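Local coordinates for protein putative acyl-CoA thioester hydrolase (Yersinia pestis KIM10+, PDB 5DM5) that probably hydrolyses acyl-CoA thioesters, releasing coenzyme A and a carboxylic acid, as a hexamer of hot-dog-fold subunits, at residues E58-R63 / Y127-D132; N101-V106 / A120-F125; G20-R25 / C85-C90. All coordinates share one frame; numbering follows the deposited sequence.

Contact 1: residues E58-R63 / Y127-D132; sequences EIAQGR and YVAVDD
The turn that follows the central helix 43-60 meets the region where strand 118-129 runs out, with A60 and R63 on one side and A129, V130 and D132 on the other. One backbone hydrogen bond joins them: V130 N donates a hydrogen bond to R63 O at 2.9 Å. The same oxygen receives a CA-H...O contact from A129 CA at 3.2 Å, so A129 and V130 both bear on one acceptor. Just before the turn, A60 CB lies 3.7 Å from A129 CB, a small methyl-to-methyl contact. Q61 then leaves helical geometry with positive phi (57°). In the hot-dog fold the helix lies wrapped by the curved sheet, and here the turn after the helix is joined to that sheet, chiefly through R63, before strand 64-74 begins. R137, from the C-terminal tail, bonds to A60 O and V130 O. With CG beside its backbone N (chi1 -66°), R63 sends an extended chain past D131, and D132 OD1 sits over one face of the guanidinium, 3.2 Å from R63 NH1. Because that oxygen is well out of the guanidinium plane, with the two planar groups turned 73° apart, the salt bridge rests on charge without a directed N-H. R63 NE is instead hydrogen-bonded to N36 OD1 of the third subunit.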
loop_
_atom_site.group_PDB
_atom_site.type_symbol
_atom_site.label_atom_id
_atom_site.label_comp_id
_atom_site.label_asym_id
_atom_site.label_seq_id
_atom_site.Cartn_x
_atom_site.Cartn_y
_atom_site.Cartn_z
ATOM N N GLU B 58 -10.741 20.283 -12.864
ATOM C CA GLU B 58 -11.379 20.414 -14.171
ATOM C C GLU B 58 -11.879 21.840 -14.371
ATOM O O GLU B 58 -11.682 22.439 -15.432
ATOM C CB GLU B 58 -12.541 19.436 -14.318
ATOM C CG GLU B 58 -12.150 17.978 -14.317
ATOM C CD GLU B 58 -13.357 17.105 -14.521
ATOM O OE1 GLU B 58 -14.460 17.676 -14.656
ATOM O OE2 GLU B 58 -13.218 15.864 -14.530
ATOM N N ILE B 59 -12.538 22.365 -13.336
ATOM C CA ILE B 59 -13.144 23.703 -13.362
ATOM C C ILE B 59 -12.146 24.872 -13.347
ATOM O O ILE B 59 -12.211 25.745 -14.203
ATOM C CB ILE B 59 -14.137 23.869 -12.167
ATOM C CG1 ILE B 59 -15.307 22.887 -12.302
ATOM C CG2 ILE B 59 -14.668 25.282 -12.088
ATOM C CD1 ILE B 59 -16.304 22.980 -11.180
ATOM N N ALA B 60 -11.227 24.884 -12.387
ATOM C CA ALA B 60 -10.233 25.951 -12.271
ATOM C C ALA B 60 -9.132 25.852 -13.339
ATOM O O ALA B 60 -8.321 26.771 -13.482
ATOM C CB ALA B 60 -9.627 25.949 -10.886
ATOM N N GLN B 61 -9.082 24.722 -14.048
ATOM C CA GLN B 61 -8.076 24.481 -15.086
ATOM C C GLN B 61 -6.672 24.614 -14.540
ATOM O O GLN B 61 -5.770 25.065 -15.236
ATOM C CB GLN B 61 -8.252 25.426 -16.273
ATOM C CG GLN B 61 -9.576 25.276 -16.981
ATOM C CD GLN B 61 -9.700 26.201 -18.160
ATOM O OE1 GLN B 61 -8.706 26.724 -18.655
ATOM N NE2 GLN B 61 -10.923 26.394 -18.634
ATOM N N GLY B 62 -6.507 24.255 -13.272
ATOM C CA GLY B 62 -5.222 24.329 -12.620
ATOM C C GLY B 62 -5.296 23.814 -11.212
ATOM O O GLY B 62 -6.270 23.196 -10.815
ATOM N N ARG B 63 -4.294 24.169 -10.428
ATOM C CA ARG B 63 -4.155 23.643 -9.080
ATOM C C ARG B 63 -5.143 24.226 -8.092
ATOM O O ARG B 63 -5.463 25.404 -8.135
ATOM C CB ARG B 63 -2.707 23.856 -8.588
ATOM C CG ARG B 63 -1.653 23.035 -9.373
ATOM C CD ARG B 63 -0.175 23.378 -9.046
ATOM N NE ARG B 63 0.771 22.381 -9.583
ATOM C CZ ARG B 63 1.146 22.255 -10.856
ATOM N NH1 ARG B 63 0.646 23.049 -11.791
ATOM N NH2 ARG B 63 2.009 21.307 -11.204
ATOM N N TYR B 127 -12.482 24.268 -1.694
ATOM C CA TYR B 127 -11.162 24.213 -2.355
ATOM C C TYR B 127 -10.810 25.587 -2.886
ATOM O O TYR B 127 -11.690 26.430 -3.061
ATOM C CB TYR B 127 -11.120 23.236 -3.541
ATOM C CG TYR B 127 -11.438 21.797 -3.245
ATOM C CD1 TYR B 127 -10.443 20.858 -3.075
ATOM C CD2 TYR B 127 -12.750 21.379 -3.181
ATOM C CE1 TYR B 127 -10.753 19.548 -2.821
ATOM C CE2 TYR B 127 -13.066 20.085 -2.927
ATOM C CZ TYR B 127 -12.074 19.166 -2.745
ATOM O OH TYR B 127 -12.427 17.854 -2.486
ATOM N N VAL B 128 -9.541 25.793 -3.211
ATOM C CA VAL B 128 -9.100 27.085 -3.728
ATOM C C VAL B 128 -8.085 27.054 -4.894
ATOM O O VAL B 128 -7.011 26.476 -4.746
ATOM C CB VAL B 128 -8.487 27.892 -2.578
ATOM C CG1 VAL B 128 -7.735 29.100 -3.107
ATOM C CG2 VAL B 128 -9.565 28.307 -1.585
ATOM N N ALA B 129 -8.391 27.685 -6.030
ATOM C CA ALA B 129 -7.426 27.697 -7.124
ATOM C C ALA B 129 -6.211 28.526 -6.732
ATOM O O ALA B 129 -6.308 29.724 -6.464
ATOM C CB ALA B 129 -8.042 28.227 -8.374
ATOM N N VAL B 130 -5.065 27.857 -6.719
ATOM C CA VAL B 130 -3.795 28.440 -6.338
ATOM C C VAL B 130 -2.774 28.215 -7.421
ATOM O O VAL B 130 -2.976 27.407 -8.319
ATOM C CB VAL B 130 -3.225 27.861 -5.007
ATOM C CG1 VAL B 130 -4.206 28.034 -3.857
ATOM C CG2 VAL B 130 -2.821 26.397 -5.175
ATOM N N ASP B 131 -1.696 28.979 -7.352
ATOM C CA ASP B 131 -0.548 28.780 -8.217
ATOM C C ASP B 131 0.467 27.757 -7.672
ATOM O O ASP B 131 0.226 27.102 -6.653
ATOM C CB ASP B 131 0.144 30.120 -8.410
ATOM C CG ASP B 131 0.374 30.845 -7.092
ATOM O OD1 ASP B 131 0.666 30.180 -6.078
ATOM O OD2 ASP B 131 0.250 32.083 -7.067
ATOM N N ASP B 132 1.607 27.637 -8.355
ATOM C CA ASP B 132 2.703 26.762 -7.924
ATOM C C ASP B 132 3.381 27.251 -6.673
ATOM O O ASP B 132 4.138 26.525 -6.038
ATOM C CB ASP B 132 3.735 26.576 -9.021
ATOM C CG ASP B 132 3.183 25.817 -10.186
ATOM O OD1 ASP B 132 1.982 25.482 -10.135
ATOM O OD2 ASP B 132 3.954 25.487 -11.108
#

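Contact 2: residues N101-V106 / A120-F125; sequences NIEVWV and ATEAVF
V104 O accepts T121 N at 3.0 Å, in the carbonyl plane and on a lone pair, and lies close to A120 N, a second approach modelled doubtfully short; A120 and T121 both face V104, a classic beta bulge. T121 O in turn accepts V104 N at 2.8 Å; beyond the bulge, I102 N meets A123 O at 2.9 Å almost linearly (174°), with A123 N returning to I102 O. On the face holding I102, V104, T121 and A123, the contact is largely through carbon atoms: V104 CB and T121 CB approach to 4.1 Å, and I102 CD1 stands over the F125 ring, 4.0 Å from its centroid, in a CH-pi contact. I102 CG1 lies beside its backbone N (chi1 -61°) and CD1 extends from there across the ring. E103 and E122 share the other face, running side by side; their nearest oxygens, both OE2, are 4.3 Å apart. That proximity is probably eased by R119, salt-bridged to E122 OE1, while W105 NE1 donates to E103 OE1 at 2.9 Å from the anti side, tilted out of the carboxylate plane. This hairpin lies in the hot-dog sheet between strands 83-93 and 64-74, and M48 of helix 43-60 packs on I102, V104, T121 and F125.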
loop_
_atom_site.group_PDB
_atom_site.type_symbol
_atom_site.label_atom_id
_atom_site.label_comp_id
_atom_site.label_asym_id
_atom_site.label_seq_id
_atom_site.Cartn_x
_atom_site.Cartn_y
_atom_site.Cartn_z
ATOM N N ASN B 101 -20.556 20.626 -2.902
ATOM C CA ASN B 101 -21.263 19.665 -2.077
ATOM C C ASN B 101 -20.989 18.270 -2.607
ATOM O O ASN B 101 -21.326 17.965 -3.745
ATOM C CB ASN B 101 -22.767 19.929 -2.090
ATOM C CG ASN B 101 -23.524 19.077 -1.074
ATOM O OD1 ASN B 101 -23.562 19.391 0.119
ATOM N ND2 ASN B 101 -24.047 17.947 -1.529
ATOM N N ILE B 102 -20.459 17.409 -1.742
ATOM C CA ILE B 102 -20.003 16.067 -2.102
ATOM C C ILE B 102 -20.818 14.991 -1.426
ATOM O O ILE B 102 -21.002 15.017 -0.209
ATOM C CB ILE B 102 -18.519 15.872 -1.739
ATOM C CG1 ILE B 102 -17.668 16.878 -2.523
ATOM C CG2 ILE B 102 -18.069 14.464 -2.060
ATOM C CD1 ILE B 102 -16.175 16.820 -2.248
ATOM N N GLU B 103 -21.232 14.013 -2.226
ATOM C CA GLU B 103 -22.108 12.936 -1.791
ATOM C C GLU B 103 -21.445 11.569 -1.916
ATOM O O GLU B 103 -20.909 11.248 -2.962
ATOM C CB GLU B 103 -23.355 12.954 -2.687
ATOM C CG GLU B 103 -24.071 14.320 -2.799
ATOM C CD GLU B 103 -25.274 14.296 -3.747
ATOM O OE1 GLU B 103 -25.596 13.226 -4.306
ATOM O OE2 GLU B 103 -25.897 15.356 -3.941
ATOM N N VAL B 104 -21.571 10.714 -0.911
ATOM C CA VAL B 104 -20.995 9.373 -0.986
ATOM C C VAL B 104 -22.104 8.376 -0.792
ATOM O O VAL B 104 -22.691 8.277 0.293
ATOM C CB VAL B 104 -19.895 9.119 0.066
ATOM C CG1 VAL B 104 -19.439 7.683 0.001
ATOM C CG2 VAL B 104 -18.732 10.007 -0.176
ATOM N N TRP B 105 -22.354 7.625 -1.857
ATOM C CA TRP B 105 -23.428 6.652 -1.926
ATOM C C TRP B 105 -22.840 5.263 -2.038
ATOM O O TRP B 105 -21.729 5.129 -2.498
ATOM C CB TRP B 105 -24.325 6.932 -3.140
ATOM C CG TRP B 105 -25.066 8.277 -3.138
ATOM C CD1 TRP B 105 -24.519 9.517 -3.361
ATOM C CD2 TRP B 105 -26.473 8.499 -2.931
ATOM N NE1 TRP B 105 -25.492 10.484 -3.294
ATOM C CE2 TRP B 105 -26.697 9.890 -3.027
ATOM C CE3 TRP B 105 -27.560 7.660 -2.662
ATOM C CZ2 TRP B 105 -27.961 10.456 -2.867
ATOM C CZ3 TRP B 105 -28.810 8.227 -2.501
ATOM C CH2 TRP B 105 -29.000 9.609 -2.605
ATOM N N VAL B 106 -23.535 4.229 -1.602
ATOM C CA VAL B 106 -23.002 2.890 -1.821
ATOM C C VAL B 106 -23.856 2.229 -2.889
ATOM O O VAL B 106 -25.072 2.222 -2.784
ATOM C CB VAL B 106 -23.013 2.043 -0.557
ATOM C CG1 VAL B 106 -22.459 0.676 -0.848
ATOM C CG2 VAL B 106 -22.229 2.737 0.553
ATOM N N ALA B 120 -24.019 7.266 2.043
ATOM C CA ALA B 120 -23.360 6.959 3.303
ATOM C C ALA B 120 -22.673 8.176 3.937
ATOM O O ALA B 120 -22.384 8.170 5.133
ATOM C CB ALA B 120 -22.376 5.839 3.105
ATOM N N THR B 121 -22.330 9.186 3.146
ATOM C CA THR B 121 -21.743 10.384 3.745
ATOM C C THR B 121 -21.977 11.603 2.898
ATOM O O THR B 121 -22.000 11.505 1.698
ATOM C CB THR B 121 -20.240 10.232 3.946
ATOM O OG1 THR B 121 -19.991 9.063 4.727
ATOM C CG2 THR B 121 -19.687 11.414 4.685
ATOM N N GLU B 122 -22.180 12.762 3.484
ATOM C CA GLU B 122 -22.226 13.927 2.632
ATOM C C GLU B 122 -21.593 15.082 3.363
ATOM O O GLU B 122 -21.651 15.143 4.581
ATOM C CB GLU B 122 -23.641 14.249 2.161
ATOM C CG GLU B 122 -23.690 15.538 1.348
ATOM C CD GLU B 122 -25.054 15.866 0.805
ATOM O OE1 GLU B 122 -26.029 15.189 1.185
ATOM O OE2 GLU B 122 -25.141 16.802 -0.016
ATOM N N ALA B 123 -20.936 15.968 2.632
ATOM C CA ALA B 123 -20.298 17.112 3.271
ATOM C C ALA B 123 -20.115 18.250 2.286
ATOM O O ALA B 123 -20.269 18.059 1.089
ATOM C CB ALA B 123 -18.978 16.711 3.863
ATOM N N VAL B 124 -19.797 19.437 2.785
ATOM C CA VAL B 124 -19.608 20.574 1.900
ATOM C C VAL B 124 -18.159 21.057 1.950
ATOM O O VAL B 124 -17.719 21.743 2.863
ATOM C CB VAL B 124 -20.566 21.714 2.259
ATOM C CG1 VAL B 124 -20.380 22.880 1.310
ATOM C CG2 VAL B 124 -22.004 21.213 2.210
ATOM N N PHE B 125 -17.448 20.717 0.890
ATOM C CA PHE B 125 -16.023 20.940 0.774
ATOM C C PHE B 125 -15.621 22.255 0.162
ATOM O O PHE B 125 -16.255 22.705 -0.773
ATOM C CB PHE B 125 -15.448 19.804 -0.047
ATOM C CG PHE B 125 -15.177 18.588 0.754
ATOM C CD1 PHE B 125 -16.209 17.893 1.331
ATOM C CD2 PHE B 125 -13.886 18.136 0.915
ATOM C CE1 PHE B 125 -15.958 16.794 2.071
ATOM C CE2 PHE B 125 -13.633 17.025 1.646
ATOM C CZ PHE B 125 -14.667 16.351 2.228
#

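Contact 3: residues G20-R25 / C85-C90; sequences GELVLR and CCYARC
The ring of Y87 has L22 on one face and G20 O in its plane at the edge, while the guanidinium of R25 has C85 SG over its centre. L22 CD1 makes the CH-pi contact, 4.0 Å from the Y87 centroid and 20° off the ring normal; L22 CB also lies over that ring, nearest to Y87 CE1. C85 SG stands 3.8 Å from R25 CZ, and L22 CD2 lies at the edge of that same guanidinium. These groups decorate one face of an antiparallel pair that includes strand 21-27, outermost in the hot-dog sheet of this chain, shifted by one residue at a classic beta bulge: V23 and L24 both face C86. The evidence is in C86 O, which accepts V23 N at 2.8 Å and, weakly, L24 N at 3.4 Å. Before the bulge, E21 N and A88 O bond at 2.9 Å, matched by A88 N to E21 O; after it, C86 N donates to L24 O in a nearly straight line (177°). On the L24 and C86 face, Q47 and I50 of helix 43-60 pack on L24. R25 makes backbone hydrogen bonds to the second subunit, whose R25 NH1 bonds to V23 O and whose L22 packs on L22. With V23 CG1 beside the backbone N (chi1 -77°), CG2 is left between the backbone N and the carbonyl carbon, and falls between C86 CB at 3.7 Å and A88 CB at 3.8 Å.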
loop_
_atom_site.group_PDB
_atom_site.type_symbol
_atom_site.label_atom_id
_atom_site.label_comp_id
_atom_site.label_asym_id
_atom_site.label_seq_id
_atom_site.Cartn_x
_atom_site.Cartn_y
_atom_site.Cartn_z
ATOM N N GLY B 20 -25.320 15.825 -8.790
ATOM C CA GLY B 20 -23.920 16.033 -9.123
ATOM C C GLY B 20 -23.277 15.063 -10.088
ATOM O O GLY B 20 -23.950 14.190 -10.638
ATOM N N GLU B 21 -21.969 15.238 -10.296
ATOM C CA GLU B 21 -21.187 14.431 -11.228
ATOM C C GLU B 21 -20.433 13.335 -10.509
ATOM O O GLU B 21 -19.753 13.612 -9.534
ATOM C CB GLU B 21 -20.161 15.304 -11.965
ATOM C CG GLU B 21 -19.390 14.556 -13.052
ATOM C CD GLU B 21 -18.143 15.275 -13.543
ATOM O OE1 GLU B 21 -17.720 16.268 -12.909
ATOM O OE2 GLU B 21 -17.604 14.847 -14.589
ATOM N N LEU B 22 -20.451 12.118 -11.037
ATOM C CA LEU B 22 -19.665 11.054 -10.437
ATOM C C LEU B 22 -18.205 11.363 -10.643
ATOM O O LEU B 22 -17.710 11.307 -11.744
ATOM C CB LEU B 22 -19.998 9.698 -11.050
ATOM C CG LEU B 22 -19.186 8.496 -10.558
ATOM C CD1 LEU B 22 -19.359 8.279 -9.069
ATOM C CD2 LEU B 22 -19.592 7.271 -11.316
ATOM N N VAL B 23 -17.526 11.747 -9.585
ATOM C CA VAL B 23 -16.113 12.040 -9.665
ATOM C C VAL B 23 -15.244 10.850 -9.240
ATOM O O VAL B 23 -14.118 10.702 -9.710
ATOM C CB VAL B 23 -15.785 13.277 -8.842
ATOM C CG1 VAL B 23 -16.202 14.521 -9.596
ATOM C CG2 VAL B 23 -16.474 13.204 -7.492
ATOM N N LEU B 24 -15.735 10.037 -8.309
ATOM C CA LEU B 24 -14.970 8.883 -7.833
ATOM C C LEU B 24 -15.836 7.647 -7.625
ATOM O O LEU B 24 -16.953 7.747 -7.145
ATOM C CB LEU B 24 -14.253 9.255 -6.553
ATOM C CG LEU B 24 -12.775 8.928 -6.485
ATOM C CD1 LEU B 24 -12.342 9.354 -5.139
ATOM C CD2 LEU B 24 -12.567 7.447 -6.633
ATOM N N ARG B 25 -15.341 6.482 -8.019
ATOM C CA ARG B 25 -16.128 5.279 -7.843
ATOM C C ARG B 25 -15.248 4.089 -7.488
ATOM O O ARG B 25 -14.636 3.495 -8.360
ATOM C CB ARG B 25 -16.882 5.002 -9.125
ATOM C CG ARG B 25 -18.193 4.314 -8.970
ATOM C CD ARG B 25 -18.787 4.162 -10.335
ATOM N NE ARG B 25 -20.241 4.116 -10.312
ATOM C CZ ARG B 25 -20.945 3.033 -10.045
ATOM N NH1 ARG B 25 -20.336 1.916 -9.686
ATOM N NH2 ARG B 25 -22.258 3.094 -10.065
ATOM N N CYS B 85 -19.355 5.349 -4.096
ATOM C CA CYS B 85 -19.458 6.350 -5.160
ATOM C C CYS B 85 -19.409 7.802 -4.660
ATOM O O CYS B 85 -20.048 8.121 -3.660
ATOM C CB CYS B 85 -20.746 6.146 -5.957
ATOM S SG CYS B 85 -21.016 4.486 -6.536
ATOM N N CYS B 86 -18.616 8.656 -5.320
ATOM C CA CYS B 86 -18.598 10.109 -5.047
ATOM C C CYS B 86 -19.268 10.924 -6.129
ATOM O O CYS B 86 -18.928 10.811 -7.288
ATOM C CB CYS B 86 -17.191 10.695 -4.921
ATOM S SG CYS B 86 -16.227 10.340 -3.482
ATOM N N TYR B 87 -20.217 11.756 -5.740
ATOM C CA TYR B 87 -20.872 12.671 -6.655
ATOM C C TYR B 87 -20.603 14.095 -6.172
ATOM O O TYR B 87 -21.008 14.474 -5.085
ATOM C CB TYR B 87 -22.373 12.370 -6.758
ATOM C CG TYR B 87 -22.681 11.065 -7.442
ATOM C CD1 TYR B 87 -23.075 11.041 -8.771
ATOM C CD2 TYR B 87 -22.551 9.864 -6.777
ATOM C CE1 TYR B 87 -23.347 9.858 -9.419
ATOM C CE2 TYR B 87 -22.818 8.657 -7.416
ATOM C CZ TYR B 87 -23.218 8.662 -8.740
ATOM O OH TYR B 87 -23.485 7.473 -9.390
ATOM N N ALA B 88 -19.926 14.896 -6.971
ATOM C CA ALA B 88 -19.582 16.235 -6.540
ATOM C C ALA B 88 -20.410 17.254 -7.292
ATOM O O ALA B 88 -20.702 17.070 -8.464
ATOM C CB ALA B 88 -18.124 16.490 -6.738
ATOM N N ARG B 89 -20.839 18.303 -6.602
ATOM C CA ARG B 89 -21.568 19.380 -7.248
ATOM C C ARG B 89 -21.008 20.702 -6.858
ATOM O O ARG B 89 -21.097 21.050 -5.694
ATOM C CB ARG B 89 -23.012 19.420 -6.794
ATOM C CG ARG B 89 -23.703 18.146 -6.741
ATOM C CD ARG B 89 -24.812 18.244 -5.758
ATOM N NE ARG B 89 -25.410 19.569 -5.757
ATOM C CZ ARG B 89 -26.313 19.952 -4.867
ATOM N NH1 ARG B 89 -26.739 19.093 -3.950
ATOM N NH2 ARG B 89 -26.807 21.174 -4.906
ATOM N N CYS B 90 -20.497 21.482 -7.798
ATOM C CA CYS B 90 -20.078 22.830 -7.430
ATOM C C CYS B 90 -21.329 23.643 -7.133
ATOM O O CYS B 90 -22.392 23.376 -7.693
ATOM C CB CYS B 90 -19.252 23.510 -8.521
ATOM S SG CYS B 90 -18.712 25.180 -8.050
#

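Overall arrangement
From the N terminus, segment 20-25 opens contact 3, which closes only when 85-90 pairs with it; the intervening loop holds helix 43-60 and strand 64-74. Inside that loop, 58-63 opens contact 1, which closes later at 127-132, so contacts 1 and 3 cross. Contact 2 begins after contact 3 has closed and pairs 101-106 with 120-125, nested within contact 1. Contacts 2 and 3 are neighbours in the sheet, their centres about 8 Å apart, because strands 83-93 and 97-106 are adjacent. Contact 1 shares strand 118-129 with contact 2, about 21 Å away between centres, and ties the helix's C-terminal end to the sheet.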